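Local coordinates for motility-associated killing factor MakB (Vibrio cholerae serotype O1, PDB 6W1W), which is one component of a three-part cytotoxin, structurally similar to alpha-pore-forming toxins, and probably takes part in damaging target-cell membranes, at residues 150-160 with 249-260. Sequence-based numbering, arbitrary orientation.
Sequences WNELASEEQAM and ASEEAQAAAITK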
ATOM      1  N   TRP A 150      -7.582  -4.444 -29.417  1.00123.16           N
ATOM      2  CA  TRP A 150      -9.026  -4.258 -29.353  1.00117.85           C
ATOM      3  C   TRP A 150      -9.587  -3.850 -30.709  1.00120.62           C
ATOM      4  O   TRP A 150     -10.587  -4.411 -31.174  1.00124.14           O
ATOM      5  CB  TRP A 150      -9.360  -3.209 -28.290  1.00125.07           C
ATOM      6  CG  TRP A 150     -10.611  -3.500 -27.538  1.00146.11           C
ATOM      7  CD1 TRP A 150     -11.875  -3.097 -27.863  1.00162.85           C
ATOM      8  CD2 TRP A 150     -10.729  -4.266 -26.334  1.00144.31           C
ATOM      9  NE1 TRP A 150     -12.774  -3.566 -26.934  1.00161.37           N
ATOM     10  CE2 TRP A 150     -12.097  -4.285 -25.985  1.00153.47           C
ATOM     11  CE3 TRP A 150      -9.814  -4.937 -25.518  1.00123.07           C
ATOM     12  CZ2 TRP A 150     -12.570  -4.948 -24.857  1.00133.83           C
ATOM     13  CZ3 TRP A 150     -10.285  -5.593 -24.400  1.00129.14           C
ATOM     14  CH2 TRP A 150     -11.651  -5.594 -24.077  1.00135.19           C
ATOM     15  N   ASN A 151      -8.941  -2.885 -31.369  1.00120.79           N
ATOM     16  CA  ASN A 151      -9.504  -2.299 -32.581  1.00124.75           C
ATOM     17  C   ASN A 151      -9.515  -3.279 -33.748  1.00126.84           C
ATOM     18  O   ASN A 151     -10.409  -3.209 -34.601  1.00130.67           O
ATOM     19  CB  ASN A 151      -8.731  -1.035 -32.952  1.00128.55           C
ATOM     20  CG  ASN A 151      -9.019   0.117 -32.009  1.00139.09           C
ATOM     21  OD1 ASN A 151      -9.686   1.083 -32.376  1.00144.61           O
ATOM     22  ND2 ASN A 151      -8.527   0.013 -30.780  1.00148.02           N
ATOM     23  N   GLU A 152      -8.544  -4.189 -33.813  1.00124.14           N
ATOM     24  CA  GLU A 152      -8.531  -5.201 -34.859  1.00136.12           C
ATOM     25  C   GLU A 152      -9.399  -6.405 -34.516  1.00132.47           C
ATOM     26  O   GLU A 152      -9.487  -7.342 -35.317  1.00118.88           O
ATOM     27  CB  GLU A 152      -7.093  -5.645 -35.159  1.00151.63           C
ATOM     28  CG  GLU A 152      -6.425  -6.490 -34.083  1.00162.67           C
ATOM     29  CD  GLU A 152      -5.029  -6.923 -34.499  1.00165.49           C
ATOM     30  OE1 GLU A 152      -4.252  -6.054 -34.956  1.00157.14           O
ATOM     31  OE2 GLU A 152      -4.712  -8.127 -34.386  1.00163.37           O
ATOM     32  N   LEU A 153     -10.049  -6.390 -33.356  1.00137.74           N
ATOM     33  CA  LEU A 153     -11.009  -7.404 -32.945  1.00138.59           C
ATOM     34  C   LEU A 153     -12.359  -6.770 -32.617  1.00147.18           C
ATOM     35  O   LEU A 153     -13.059  -7.196 -31.695  1.00160.02           O
ATOM     36  CB  LEU A 153     -10.491  -8.194 -31.745  1.00131.47           C
ATOM     37  CG  LEU A 153      -9.279  -9.102 -31.947  1.00122.26           C
ATOM     38  CD1 LEU A 153      -8.756  -9.596 -30.603  1.00108.09           C
ATOM     39  CD2 LEU A 153      -9.643 -10.271 -32.848  1.00116.04           C
ATOM     40  N   ALA A 154     -12.747  -5.750 -33.387  1.00141.59           N
ATOM     41  CA  ALA A 154     -13.916  -4.944 -33.054  1.00134.04           C
ATOM     42  C   ALA A 154     -15.239  -5.664 -33.289  1.00140.71           C
ATOM     43  O   ALA A 154     -16.253  -5.260 -32.708  1.00146.77           O
ATOM     44  CB  ALA A 154     -13.897  -3.641 -33.853  1.00129.99           C
ATOM     45  N   SER A 155     -15.261  -6.714 -34.115  1.00135.74           N
ATOM     46  CA  SER A 155     -16.498  -7.459 -34.332  1.00136.76           C
ATOM     47  C   SER A 155     -16.967  -8.198 -33.085  1.00131.20           C
ATOM     48  O   SER A 155     -18.090  -8.716 -33.080  1.00132.85           O
ATOM     49  CB  SER A 155     -16.324  -8.452 -35.485  1.00136.54           C
ATOM     50  OG  SER A 155     -15.393  -9.466 -35.152  1.00141.09           O
ATOM     51  N   GLU A 156     -16.146  -8.252 -32.035  1.00117.79           N
ATOM     52  CA  GLU A 156     -16.467  -8.945 -30.794  1.00116.79           C
ATOM     53  C   GLU A 156     -16.358  -8.015 -29.591  1.00124.83           C
ATOM     54  O   GLU A 156     -16.004  -8.452 -28.494  1.00120.10           O
ATOM     55  CB  GLU A 156     -15.560 -10.159 -30.600  1.00116.48           C
ATOM     56  CG  GLU A 156     -15.608 -11.164 -31.734  1.00122.90           C
ATOM     57  CD  GLU A 156     -14.678 -12.345 -31.508  1.00133.57           C
ATOM     58  OE1 GLU A 156     -13.513 -12.284 -31.952  1.00135.99           O
ATOM     59  OE2 GLU A 156     -15.109 -13.334 -30.879  1.00139.61           O
ATOM     60  N   GLU A 157     -16.660  -6.728 -29.784  1.00121.53           N
ATOM     61  CA  GLU A 157     -16.500  -5.765 -28.699  1.00123.52           C
ATOM     62  C   GLU A 157     -17.448  -6.070 -27.546  1.00130.10           C
ATOM     63  O   GLU A 157     -17.026  -6.153 -26.386  1.00129.74           O
ATOM     64  CB  GLU A 157     -16.718  -4.345 -29.215  1.00125.57           C
ATOM     65  CG  GLU A 157     -16.586  -3.306 -28.118  1.00139.72           C
ATOM     66  CD  GLU A 157     -16.853  -1.897 -28.593  1.00149.64           C
ATOM     67  OE1 GLU A 157     -17.606  -1.727 -29.575  1.00153.80           O
ATOM     68  OE2 GLU A 157     -16.309  -0.956 -27.974  1.00145.40           O
ATOM     69  N   GLN A 158     -18.739  -6.241 -27.848  1.00135.44           N
ATOM     70  CA  GLN A 158     -19.712  -6.529 -26.798  1.00115.52           C
ATOM     71  C   GLN A 158     -19.338  -7.790 -26.031  1.00115.07           C
ATOM     72  O   GLN A 158     -19.370  -7.806 -24.794  1.00106.55           O
ATOM     73  CB  GLN A 158     -21.109  -6.657 -27.398  1.00123.16           C
ATOM     74  CG  GLN A 158     -21.567  -5.422 -28.154  1.00143.56           C
ATOM     75  CD  GLN A 158     -23.036  -5.481 -28.542  1.00167.73           C
ATOM     76  OE1 GLN A 158     -23.781  -6.352 -28.086  1.00173.74           O
ATOM     77  NE2 GLN A 158     -23.460  -4.549 -29.389  1.00163.66           N
ATOM     78  N   ALA A 159     -18.956  -8.853 -26.748  1.00114.93           N
ATOM     79  CA  ALA A 159     -18.487 -10.069 -26.089  1.00111.02           C
ATOM     80  C   ALA A 159     -17.258  -9.810 -25.224  1.00112.30           C
ATOM     81  O   ALA A 159     -17.070 -10.473 -24.196  1.00101.41           O
ATOM     82  CB  ALA A 159     -18.185 -11.146 -27.133  1.00106.59           C
ATOM     83  N   MET A 160     -16.414  -8.847 -25.611  1.00113.31           N
ATOM     84  CA  MET A 160     -15.180  -8.614 -24.868  1.00108.52           C
ATOM     85  C   MET A 160     -15.393  -7.696 -23.670  1.00100.02           C
ATOM     86  O   MET A 160     -14.720  -7.853 -22.646  1.00 97.07           O
ATOM     87  CB  MET A 160     -14.106  -8.040 -25.789  1.00127.05           C
ATOM     88  CG  MET A 160     -13.475  -9.065 -26.709  1.00129.50           C
ATOM     89  SD  MET A 160     -12.124  -8.370 -27.675  1.00130.67           S
ATOM     90  CE  MET A 160     -12.935  -6.973 -28.446  1.00123.11           C
ATOM     91  N   ALA A 249     -16.587 -15.926 -27.276  1.00137.94           N
ATOM     92  CA  ALA A 249     -15.582 -15.099 -27.924  1.00135.39           C
ATOM     93  C   ALA A 249     -14.447 -15.962 -28.458  1.00132.12           C
ATOM     94  O   ALA A 249     -14.205 -17.075 -27.983  1.00132.31           O
ATOM     95  CB  ALA A 249     -15.023 -14.047 -26.955  1.00136.77           C
ATOM     96  N   SER A 250     -13.743 -15.423 -29.451  1.00138.52           N
ATOM     97  CA  SER A 250     -12.629 -16.115 -30.080  1.00135.35           C
ATOM     98  C   SER A 250     -11.399 -16.113 -29.170  1.00120.97           C
ATOM     99  O   SER A 250     -11.360 -15.461 -28.120  1.00105.41           O
ATOM    100  CB  SER A 250     -12.295 -15.470 -31.423  1.00125.48           C
ATOM    101  OG  SER A 250     -12.067 -14.081 -31.264  1.00129.03           O
ATOM    102  N   GLU A 251     -10.373 -16.853 -29.599  1.00113.06           N
ATOM    103  CA  GLU A 251      -9.177 -17.018 -28.777  1.00127.11           C
ATOM    104  C   GLU A 251      -8.513 -15.679 -28.480  1.00128.53           C
ATOM    105  O   GLU A 251      -8.221 -15.362 -27.321  1.00123.63           O
ATOM    106  CB  GLU A 251      -8.193 -17.959 -29.469  1.00148.41           C
ATOM    107  CG  GLU A 251      -8.629 -19.411 -29.492  1.00159.59           C
ATOM    108  CD  GLU A 251      -7.593 -20.325 -28.874  1.00164.00           C
ATOM    109  OE1 GLU A 251      -6.639 -19.803 -28.254  1.00156.09           O
ATOM    110  OE2 GLU A 251      -7.730 -21.561 -29.010  1.00161.57           O
ATOM    111  N   GLU A 252      -8.261 -14.879 -29.520  1.00131.73           N
ATOM    112  CA  GLU A 252      -7.627 -13.582 -29.310  1.00137.71           C
ATOM    113  C   GLU A 252      -8.520 -12.655 -28.498  1.00127.39           C
ATOM    114  O   GLU A 252      -8.043 -11.958 -27.594  1.00123.00           O
ATOM    115  CB  GLU A 252      -7.273 -12.941 -30.652  1.00144.67           C
ATOM    116  CG  GLU A 252      -6.020 -13.501 -31.302  1.00148.96           C
ATOM    117  CD  GLU A 252      -5.467 -12.588 -32.380  1.00149.05           C
ATOM    118  OE1 GLU A 252      -5.714 -11.363 -32.311  1.00142.91           O
ATOM    119  OE2 GLU A 252      -4.783 -13.094 -33.295  1.00152.02           O
ATOM    120  N   ALA A 253      -9.820 -12.639 -28.804  1.00107.74           N
ATOM    121  CA  ALA A 253     -10.746 -11.766 -28.092  1.00108.05           C
ATOM    122  C   ALA A 253     -10.763 -12.063 -26.599  1.00112.39           C
ATOM    123  O   ALA A 253     -10.896 -11.142 -25.783  1.00105.60           O
ATOM    124  CB  ALA A 253     -12.150 -11.905 -28.682  1.00110.41           C
ATOM    125  N   GLN A 254     -10.628 -13.334 -26.218  1.00114.28           N
ATOM    126  CA  GLN A 254     -10.518 -13.657 -24.799  1.00116.34           C
ATOM    127  C   GLN A 254      -9.249 -13.061 -24.206  1.00114.11           C
ATOM    128  O   GLN A 254      -9.291 -12.401 -23.161  1.00 92.91           O
ATOM    129  CB  GLN A 254     -10.544 -15.172 -24.594  1.00118.56           C
ATOM    130  CG  GLN A 254     -11.914 -15.806 -24.769  1.00119.72           C
ATOM    131  CD  GLN A 254     -11.851 -17.320 -24.746  1.00115.73           C
ATOM    132  OE1 GLN A 254     -11.514 -17.925 -23.725  1.00100.74           O
ATOM    133  NE2 GLN A 254     -12.160 -17.941 -25.879  1.00105.02           N
ATOM    134  N   ALA A 255      -8.111 -13.276 -24.875  1.00122.37           N
ATOM    135  CA  ALA A 255      -6.852 -12.703 -24.406  1.00111.23           C
ATOM    136  C   ALA A 255      -6.908 -11.183 -24.402  1.00103.41           C
ATOM    137  O   ALA A 255      -6.358 -10.537 -23.501  1.00 89.47           O
ATOM    138  CB  ALA A 255      -5.692 -13.186 -25.275  1.00 97.05           C
ATOM    139  N   ALA A 256      -7.564 -10.594 -25.403  1.00 93.54           N
ATOM    140  CA  ALA A 256      -7.710  -9.143 -25.429  1.00100.23           C
ATOM    141  C   ALA A 256      -8.529  -8.664 -24.239  1.00101.62           C
ATOM    142  O   ALA A 256      -8.159  -7.694 -23.563  1.00 91.26           O
ATOM    143  CB  ALA A 256      -8.352  -8.700 -26.744  1.00 96.19           C
ATOM    144  N   ALA A 257      -9.635  -9.354 -23.950  1.00113.05           N
ATOM    145  CA  ALA A 257     -10.511  -8.936 -22.861  1.00101.34           C
ATOM    146  C   ALA A 257      -9.859  -9.164 -21.502  1.00100.77           C
ATOM    147  O   ALA A 257     -10.018  -8.346 -20.587  1.00 95.12           O
ATOM    148  CB  ALA A 257     -11.844  -9.674 -22.959  1.00104.27           C
ATOM    149  N   ILE A 258      -9.122 -10.267 -21.349  1.00 89.70           N
ATOM    150  CA  ILE A 258      -8.444 -10.545 -20.083  1.00 87.40           C
ATOM    151  C   ILE A 258      -7.444  -9.441 -19.757  1.00110.57           C
ATOM    152  O   ILE A 258      -7.511  -8.815 -18.691  1.00 84.65           O
ATOM    153  CB  ILE A 258      -7.761 -11.924 -20.128  1.00 90.53           C
ATOM    154  CG1 ILE A 258      -8.811 -13.039 -20.174  1.00 88.78           C
ATOM    155  CG2 ILE A 258      -6.811 -12.090 -18.940  1.00 84.75           C
ATOM    156  CD1 ILE A 258      -8.236 -14.441 -20.230  1.00 89.85           C
ATOM    157  N   THR A 259      -6.511  -9.179 -20.686  1.00117.58           N
ATOM    158  CA  THR A 259      -5.409  -8.252 -20.423  1.00107.83           C
ATOM    159  C   THR A 259      -5.911  -6.842 -20.136  1.00 92.72           C
ATOM    160  O   THR A 259      -5.359  -6.143 -19.279  1.00103.27           O
ATOM    161  CB  THR A 259      -4.432  -8.239 -21.602  1.00 96.04           C
ATOM    162  OG1 THR A 259      -5.136  -7.934 -22.814  1.00104.61           O
ATOM    163  CG2 THR A 259      -3.744  -9.586 -21.746  1.00 91.57           C
ATOM    164  N   LYS A 260      -6.955  -6.404 -20.842  1.00 87.57           N
ATOM    165  CA  LYS A 260      -7.523  -5.089 -20.568  1.00 87.55           C
ATOM    166  C   LYS A 260      -7.967  -4.968 -19.113  1.00103.53           C
ATOM    167  O   LYS A 260      -7.772  -3.921 -18.485  1.00108.49           O
ATOM    168  CB  LYS A 260      -8.678  -4.818 -21.532  1.00 90.30           C
ATOM    169  CG  LYS A 260      -9.821  -3.985 -20.980  1.00100.16           C
ATOM    170  CD  LYS A 260      -9.449  -2.525 -20.823  1.00111.31           C
ATOM    171  CE  LYS A 260     -10.684  -1.646 -20.719  1.00118.87           C
ATOM    172  NZ  LYS A 260     -11.372  -1.494 -22.034  1.00128.85           N
TER
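The indole of Trp150 lies against the helix that carries Ala256, Ala257 and Lys260. An edge of its six-membered ring points at Ala256 O, which lies near the ring plane 3.1 Å from CZ3; Ala257 CA approaches CH2 obliquely, at 3.7 Å. Lys260 bends back across the indole and sets NZ over one face in a cation-pi contact, 4.7 Å from the six-membered centroid and 13° off the normal; Met160 CE lies over the opposite face, toward the rim. Alanines face this inner part, letting bulkier groups come close: Met160 SD reaches Ala253 CB at 3.7 Å and also meets Ala256 CB, while Leu153 CD1 packs 4.0 Å from Ala256 CB. At one end of the elongated helical bundle, an architecture recalling other alpha-pore-forming toxins, the turn of 152-156 joins helices 100-151 and 157-176 into a hairpin, and this packing seats its bend against helix 251-270. Two N-cap residues meet at the more open margin. With CG beside the backbone N (chi1 -57°) and an extended chain, Glu156 delivers its carboxylate to the start of helix 251-270, where OE2 accepts the Ser250 N-H on its syn side at 2.9 Å. Ser250 OG also hydrogen-bonds to Glu156 OE1, although the modelled separation is doubtfully short. Looser still is the meeting of Glu152 and Glu252 beside Trp47 of helix 46-66: OE2 of Glu152 stands 4.0 Å from OE1 of Glu252, and the proximity of these like charges might raise the proton affinity of either.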